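Long-range contact in mannan endo-1,6-alpha-mannosidase (Chaetomium thermophilum, PDB 6RY0), which probably acts on alpha-1,6-linked mannose chains, as a glycoside hydrolase family 76 enzyme tied to the transfer of GPI-anchored glycoproteins into the fungal cell wall: residues F203-R208 against H269-M274. Sequence-based numbering, arbitrary orientation.
Sequences FDLGAR and HGAAFM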
ATOM      1  N   PHE A 203      -3.093   1.963  11.315  1.00  6.42           N
ATOM      2  CA  PHE A 203      -2.154   1.206  12.114  1.00  6.42           C
ATOM      3  C   PHE A 203      -0.745   1.304  11.538  1.00  6.39           C
ATOM      4  O   PHE A 203       0.214   1.600  12.241  1.00  6.40           O
ATOM      5  CB  PHE A 203      -2.614  -0.250  12.164  1.00  6.89           C
ATOM      6  CG  PHE A 203      -1.574  -1.199  12.695  1.00  6.42           C
ATOM      7  CD1 PHE A 203      -1.108  -1.089  13.997  1.00  7.12           C
ATOM      8  CD2 PHE A 203      -1.045  -2.199  11.902  1.00  6.75           C
ATOM      9  CE1 PHE A 203      -0.125  -1.926  14.474  1.00  7.62           C
ATOM     10  CE2 PHE A 203      -0.069  -3.065  12.368  1.00  7.30           C
ATOM     11  CZ  PHE A 203       0.393  -2.918  13.655  1.00  7.60           C
ATOM     12  N   ASP A 204      -0.621   0.984  10.246  1.00  6.22           N
ATOM     13  CA  ASP A 204       0.689   0.977   9.611  1.00  6.56           C
ATOM     14  C   ASP A 204       1.336   2.355   9.665  1.00  6.68           C
ATOM     15  O   ASP A 204       2.518   2.486   9.958  1.00  6.63           O
ATOM     16  CB  ASP A 204       0.502   0.527   8.134  1.00  7.32           C
ATOM     17  CG  ASP A 204       1.808   0.310   7.426  1.00  6.67           C
ATOM     18  OD1 ASP A 204       2.522  -0.644   7.855  1.00  7.31           O
ATOM     19  OD2 ASP A 204       2.088   1.028   6.435  1.00  7.16           O
ATOM     20  N   LEU A 205       0.569   3.407   9.380  1.00  6.54           N
ATOM     21  CA  LEU A 205       1.098   4.776   9.475  0.59  7.33           C
ATOM     22  C   LEU A 205       1.558   5.093  10.865  1.00  7.20           C
ATOM     23  O   LEU A 205       2.608   5.718  11.052  1.00  7.72           O
ATOM     24  CB  LEU A 205       0.057   5.829   9.080  0.59  8.34           C
ATOM     25  CG  LEU A 205      -0.105   5.966   7.578  0.59  7.76           C
ATOM     26  CD1 LEU A 205      -1.290   6.826   7.227  0.59  8.52           C
ATOM     27  CD2 LEU A 205       1.146   6.529   6.900  0.59  8.83           C
ATOM     28  N   GLY A 206       0.766   4.726  11.868  1.00  6.74           N
ATOM     29  CA  GLY A 206       1.170   4.985  13.245  1.00  7.37           C
ATOM     30  C   GLY A 206       2.462   4.282  13.621  1.00  6.89           C
ATOM     31  O   GLY A 206       3.360   4.868  14.226  1.00  7.50           O
ATOM     32  N   ALA A 207       2.573   3.019  13.243  1.00  6.56           N
ATOM     33  CA  ALA A 207       3.772   2.244  13.566  1.00  6.86           C
ATOM     34  C   ALA A 207       5.008   2.856  12.897  1.00  6.75           C
ATOM     35  O   ALA A 207       6.080   2.951  13.483  1.00  6.97           O
ATOM     36  CB  ALA A 207       3.567   0.823  13.143  1.00  7.17           C
ATOM     37  N   ARG A 208       4.845   3.250  11.647  1.00  6.37           N
ATOM     38  CA  ARG A 208       5.947   3.818  10.875  1.00  6.22           C
ATOM     39  C   ARG A 208       6.313   5.209  11.359  1.00  6.45           C
ATOM     40  O   ARG A 208       7.500   5.564  11.432  1.00  6.97           O
ATOM     41  CB  ARG A 208       5.595   3.824   9.384  1.00  6.07           C
ATOM     42  CG  ARG A 208       5.504   2.407   8.853  1.00  6.60           C
ATOM     43  CD  ARG A 208       4.813   2.306   7.524  1.00  6.80           C
ATOM     44  NE  ARG A 208       5.610   2.845   6.446  1.00  6.66           N
ATOM     45  CZ  ARG A 208       5.178   2.900   5.193  1.00  7.05           C
ATOM     46  NH1 ARG A 208       3.951   2.479   4.854  1.00  8.73           N
ATOM     47  NH2 ARG A 208       5.971   3.389   4.250  1.00  8.47           N
ATOM     48  N   HIS A 269       3.256  -5.835   7.960  1.00  6.13           N
ATOM     49  CA  HIS A 269       4.174  -4.706   7.796  1.00  6.21           C
ATOM     50  C   HIS A 269       4.143  -3.822   9.042  1.00  6.21           C
ATOM     51  O   HIS A 269       5.203  -3.537   9.610  1.00  6.91           O
ATOM     52  CB  HIS A 269       3.742  -3.973   6.529  1.00  6.29           C
ATOM     53  CG  HIS A 269       4.639  -2.884   6.044  1.00  6.13           C
ATOM     54  ND1 HIS A 269       4.376  -1.552   6.272  1.00  7.37           N
ATOM     55  CD2 HIS A 269       5.706  -2.927   5.212  1.00  6.58           C
ATOM     56  CE1 HIS A 269       5.240  -0.835   5.581  1.00  7.77           C
ATOM     57  NE2 HIS A 269       6.057  -1.632   4.927  1.00  6.85           N
ATOM     58  N   GLY A 270       2.966  -3.397   9.473  1.00  6.21           N
ATOM     59  CA  GLY A 270       2.920  -2.542  10.637  1.00  6.50           C
ATOM     60  C   GLY A 270       3.405  -3.228  11.879  1.00  6.41           C
ATOM     61  O   GLY A 270       4.069  -2.611  12.728  1.00  6.86           O
ATOM     62  N   ALA A 271       3.077  -4.517  12.040  1.00  6.53           N
ATOM     63  CA  ALA A 271       3.536  -5.266  13.210  1.00  6.57           C
ATOM     64  C   ALA A 271       5.065  -5.351  13.226  1.00  6.62           C
ATOM     65  O   ALA A 271       5.668  -5.315  14.303  1.00  7.14           O
ATOM     66  CB  ALA A 271       2.909  -6.647  13.223  1.00  6.93           C
ATOM     67  N   ALA A 272       5.693  -5.476  12.056  1.00  6.65           N
ATOM     68  CA  ALA A 272       7.132  -5.513  11.985  1.00  6.76           C
ATOM     69  C   ALA A 272       7.738  -4.183  12.435  1.00  7.07           C
ATOM     70  O   ALA A 272       8.722  -4.169  13.163  1.00  8.22           O
ATOM     71  CB  ALA A 272       7.582  -5.866  10.571  1.00  7.35           C
ATOM     72  N   PHE A 273       7.144  -3.048  12.030  1.00  6.77           N
ATOM     73  CA  PHE A 273       7.589  -1.770  12.524  1.00  7.19           C
ATOM     74  C   PHE A 273       7.418  -1.673  14.033  1.00  7.19           C
ATOM     75  O   PHE A 273       8.314  -1.159  14.718  1.00  8.26           O
ATOM     76  CB  PHE A 273       6.878  -0.596  11.791  1.00  6.96           C
ATOM     77  CG  PHE A 273       7.504  -0.264  10.454  1.00  6.94           C
ATOM     78  CD1 PHE A 273       7.116  -0.927   9.293  1.00  7.68           C
ATOM     79  CD2 PHE A 273       8.460   0.722  10.341  1.00  7.28           C
ATOM     80  CE1 PHE A 273       7.711  -0.622   8.075  1.00  8.10           C
ATOM     81  CE2 PHE A 273       9.063   1.020   9.124  1.00  7.91           C
ATOM     82  CZ  PHE A 273       8.680   0.345   7.990  1.00  7.93           C
ATOM     83  N   MET A 274       6.310  -2.175  14.564  1.00  7.07           N
ATOM     84  CA  MET A 274       6.105  -2.152  16.006  1.00  7.47           C
ATOM     85  C   MET A 274       7.115  -3.035  16.731  1.00  7.74           C
ATOM     86  O   MET A 274       7.604  -2.664  17.805  1.00  8.91           O
ATOM     87  CB  MET A 274       4.708  -2.582  16.411  1.00  7.53           C
ATOM     88  CG  MET A 274       3.609  -1.624  15.977  1.00  8.09           C
ATOM     89  SD  MET A 274       3.737   0.017  16.730  1.00  9.37           S
ATOM     90  CE  MET A 274       3.218  -0.370  18.401  1.00 11.14           C
TER
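Ala207 directs its methyl group at the facing helix. Ala207 CB sits 3.8 Å from Phe273 CB and 3.7 Å from Met274 SD, with the Gly270 carbonyl oxygen also close by. The Met274 chain bends at chi2 (-63°), which brings the sulfur alongside this methyl. Phe203 reaches over Gly270 from the same helix as Ala207. Its CG is anti to the backbone N (chi1 167°), and the ring rim slants against the backbone, Phe203 CE2 lying 3.5 Å from Gly270 CA. At Gly270 the backbone lies directly against this ring, and Asp204 CA and Gly270 CA are 4.3 Å apart. The ring also touches Met274 CG and meets Phe226.

Helices 196-213 and 261-278 pack side by side and run in roughly the same direction. Their local axes come within 8.3 Å and are inclined at 23°. Family 76 enzymes have an (alpha/alpha)6 barrel, and this is a buried pairing within that helical fold, away from the calcium site. Helix 323-337 packs against His269 and Phe273.

Further out, Arg208 CG stands over the face of the Phe273 ring, 3.5 Å from the centroid and almost on its normal. This is a CH-pi contact. Farther along the Arg208 chain, His269 CE1 comes over one face of the guanidinium, and the two planes are almost perpendicular. At the polar edge, His269 ND1 donates a nearly straight hydrogen bond of 2.6 Å to Asp204 OD1. The bond meets the syn lone pair of OD1, and OD1 lies in the imidazole plane. Asp204 OD2 receives a hydrogen bond of 2.8 Å from Arg208 NH1, one turn on in the same helix, as part of a salt bridge. The buried carboxylate is therefore held at both oxygens, and the neighbouring arginine would probably stabilise its negative charge. Arg208 NH2 forms a second salt bridge, with Glu142 of helix 127-142.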